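Local coordinates for N-acetyltransferase (Staphylococcus aureus subsp. aureus, PDB 4M85), which probably transfers an acetyl group from acetyl-coenzyme A to a substrate that is not known, as a member of the GNAT family, at residues 71-75 / 134-138. Residues are numbered along the deposited sequence; the frame is centred on the assembly and turned at random.
Sequences GCIIS and LLTSL
Ile73 of strand 71-75 faces Leu134 of helix 134-138, their CA atoms 6.4 Å apart. The two axes approach to 9.1 Å and run at 40° to each other. This is a helix laid on one face of the mixed beta sheet of the GNAT fold. The helix follows strand 114-121, which pairs with the strand of Ile73. The contact is buried and apolar. Ile73 fills its middle and uses both branches. Its CG2 lies against Leu134 CB at 4.0 Å, and the two side chains run past each other in opposite directions. Its CG1 is anti to the backbone N (chi1 -174°), and the extended chi2 of 157° carries CD1 on to the helix. There CD1 meets Leu138 CD2 at 3.6 Å. Ile73 CD1 also lies 3.8 Å from Leu135 CA. Leu135 also reaches Ile116 of strand 114-121. Leu134 lays CD1 over the strand backbone, 3.7 Å from Cys72 N, and also touches the carbonyl carbon of Gly71. Beyond Ile73 the strand presents Ser75, and Trp147 of strand 147-152 touches both Ser75 and Leu138. Ser75 OG rests on the branched end of Leu138, 3.5 Å from CD2 and 3.7 Å from CD1.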
ATOM      1  N   GLY A  71     -10.169   3.685   5.009  1.00 18.82           N
ATOM      2  CA  GLY A  71      -8.814   3.168   4.996  1.00 17.92           C
ATOM      3  C   GLY A  71      -8.680   2.017   4.035  1.00 16.82           C
ATOM      4  O   GLY A  71      -9.679   1.495   3.541  1.00 17.18           O
ATOM      5  N   CYS A  72      -7.443   1.588   3.817  1.00 16.55           N
ATOM      6  CA  CYS A  72      -7.186   0.446   2.943  1.00 16.07           C
ATOM      7  C   CYS A  72      -5.906  -0.270   3.263  1.00 15.07           C
ATOM      8  O   CYS A  72      -5.034   0.274   3.938  1.00 14.60           O
ATOM      9  CB  CYS A  72      -7.177   0.838   1.480  1.00 16.35           C
ATOM     10  SG  CYS A  72      -5.722   1.752   0.977  1.00 20.35           S
ATOM     11  N   ILE A  73      -5.838  -1.522   2.796  1.00 14.64           N
ATOM     12  CA  ILE A  73      -4.668  -2.364   2.946  1.00 14.95           C
ATOM     13  C   ILE A  73      -4.317  -2.997   1.587  1.00 15.15           C
ATOM     14  O   ILE A  73      -5.195  -3.483   0.903  1.00 14.84           O
ATOM     15  CB  ILE A  73      -4.848  -3.440   4.044  1.00 15.12           C
ATOM     16  CG1 ILE A  73      -3.537  -4.178   4.259  1.00 15.06           C
ATOM     17  CG2 ILE A  73      -5.975  -4.426   3.714  1.00 15.44           C
ATOM     18  CD1 ILE A  73      -3.400  -4.837   5.615  1.00 16.28           C
ATOM     19  N   ILE A  74      -3.034  -2.957   1.208  1.00 15.15           N
ATOM     20  CA  ILE A  74      -2.607  -3.320  -0.173  1.00 15.25           C
ATOM     21  C   ILE A  74      -1.565  -4.418  -0.056  1.00 14.72           C
ATOM     22  O   ILE A  74      -0.581  -4.241   0.621  1.00 13.89           O
ATOM     23  CB  ILE A  74      -1.966  -2.118  -0.922  1.00 16.44           C
ATOM     24  CG1 ILE A  74      -2.867  -0.893  -0.817  1.00 16.23           C
ATOM     25  CG2 ILE A  74      -1.680  -2.456  -2.392  1.00 16.39           C
ATOM     26  CD1 ILE A  74      -2.358   0.362  -1.510  1.00 17.12           C
ATOM     27  N   SER A  75      -1.819  -5.552  -0.717  1.00 16.10           N
ATOM     28  CA  SER A  75      -0.963  -6.723  -0.635  1.00 15.92           C
ATOM     29  C   SER A  75      -1.020  -7.553  -1.922  1.00 15.88           C
ATOM     30  O   SER A  75      -2.015  -7.534  -2.611  1.00 16.10           O
ATOM     31  CB  SER A  75      -1.376  -7.586   0.534  1.00 15.97           C
ATOM     32  OG  SER A  75      -2.662  -8.149   0.337  1.00 15.81           O
ATOM     33  N   LEU A 134      -8.137  -4.200   9.454  1.00 15.91           N
ATOM     34  CA  LEU A 134      -7.843  -4.544   8.057  1.00 16.91           C
ATOM     35  C   LEU A 134      -6.752  -5.588   7.995  1.00 16.51           C
ATOM     36  O   LEU A 134      -6.828  -6.543   7.228  1.00 17.61           O
ATOM     37  CB  LEU A 134      -7.424  -3.311   7.256  1.00 16.63           C
ATOM     38  CG  LEU A 134      -8.540  -2.417   6.772  1.00 16.94           C
ATOM     39  CD1 LEU A 134      -7.928  -1.162   6.211  1.00 16.83           C
ATOM     40  CD2 LEU A 134      -9.375  -3.139   5.727  1.00 18.03           C
ATOM     41  N   LEU A 135      -5.749  -5.412   8.828  1.00 17.10           N
ATOM     42  CA  LEU A 135      -4.640  -6.353   8.886  1.00 17.56           C
ATOM     43  C   LEU A 135      -5.097  -7.751   9.355  1.00 17.88           C
ATOM     44  O   LEU A 135      -4.779  -8.768   8.737  1.00 17.22           O
ATOM     45  CB  LEU A 135      -3.554  -5.793   9.798  1.00 18.12           C
ATOM     46  CG  LEU A 135      -2.264  -6.599   9.987  1.00 17.81           C
ATOM     47  CD1 LEU A 135      -1.704  -6.935   8.620  1.00 18.09           C
ATOM     48  CD2 LEU A 135      -1.234  -5.844  10.810  1.00 17.82           C
ATOM     49  N   THR A 136      -5.840  -7.786  10.451  1.00 18.15           N
ATOM     50  CA  THR A 136      -6.332  -9.038  11.021  1.00 18.10           C
ATOM     51  C   THR A 136      -7.181  -9.796   9.995  1.00 19.02           C
ATOM     52  O   THR A 136      -6.997 -10.975   9.766  1.00 20.02           O
ATOM     53  CB  THR A 136      -7.103  -8.738  12.303  1.00 18.76           C
ATOM     54  OG1 THR A 136      -6.190  -8.267  13.271  1.00 18.41           O
ATOM     55  CG2 THR A 136      -7.789  -9.961  12.872  1.00 19.87           C
ATOM     56  N   SER A 137      -8.076  -9.086   9.336  1.00 19.64           N
ATOM     57  CA  SER A 137      -8.951  -9.710   8.377  1.00 20.96           C
ATOM     58  C   SER A 137      -8.179 -10.202   7.132  1.00 20.38           C
ATOM     59  O   SER A 137      -8.514 -11.245   6.582  1.00 18.85           O
ATOM     60  CB  SER A 137     -10.083  -8.753   8.007  1.00 22.74           C
ATOM     61  OG  SER A 137     -10.615  -9.106   6.772  1.00 27.01           O
ATOM     62  N   LEU A 138      -7.151  -9.459   6.703  1.00 19.36           N
ATOM     63  CA  LEU A 138      -6.324  -9.873   5.580  1.00 18.52           C
ATOM     64  C   LEU A 138      -5.518 -11.128   5.923  1.00 19.01           C
ATOM     65  O   LEU A 138      -5.386 -12.029   5.085  1.00 17.59           O
ATOM     66  CB  LEU A 138      -5.363  -8.753   5.159  1.00 18.22           C
ATOM     67  CG  LEU A 138      -4.393  -9.060   4.010  1.00 18.59           C
ATOM     68  CD1 LEU A 138      -5.175  -9.361   2.744  1.00 17.91           C
ATOM     69  CD2 LEU A 138      -3.432  -7.901   3.770  1.00 18.37           C
TER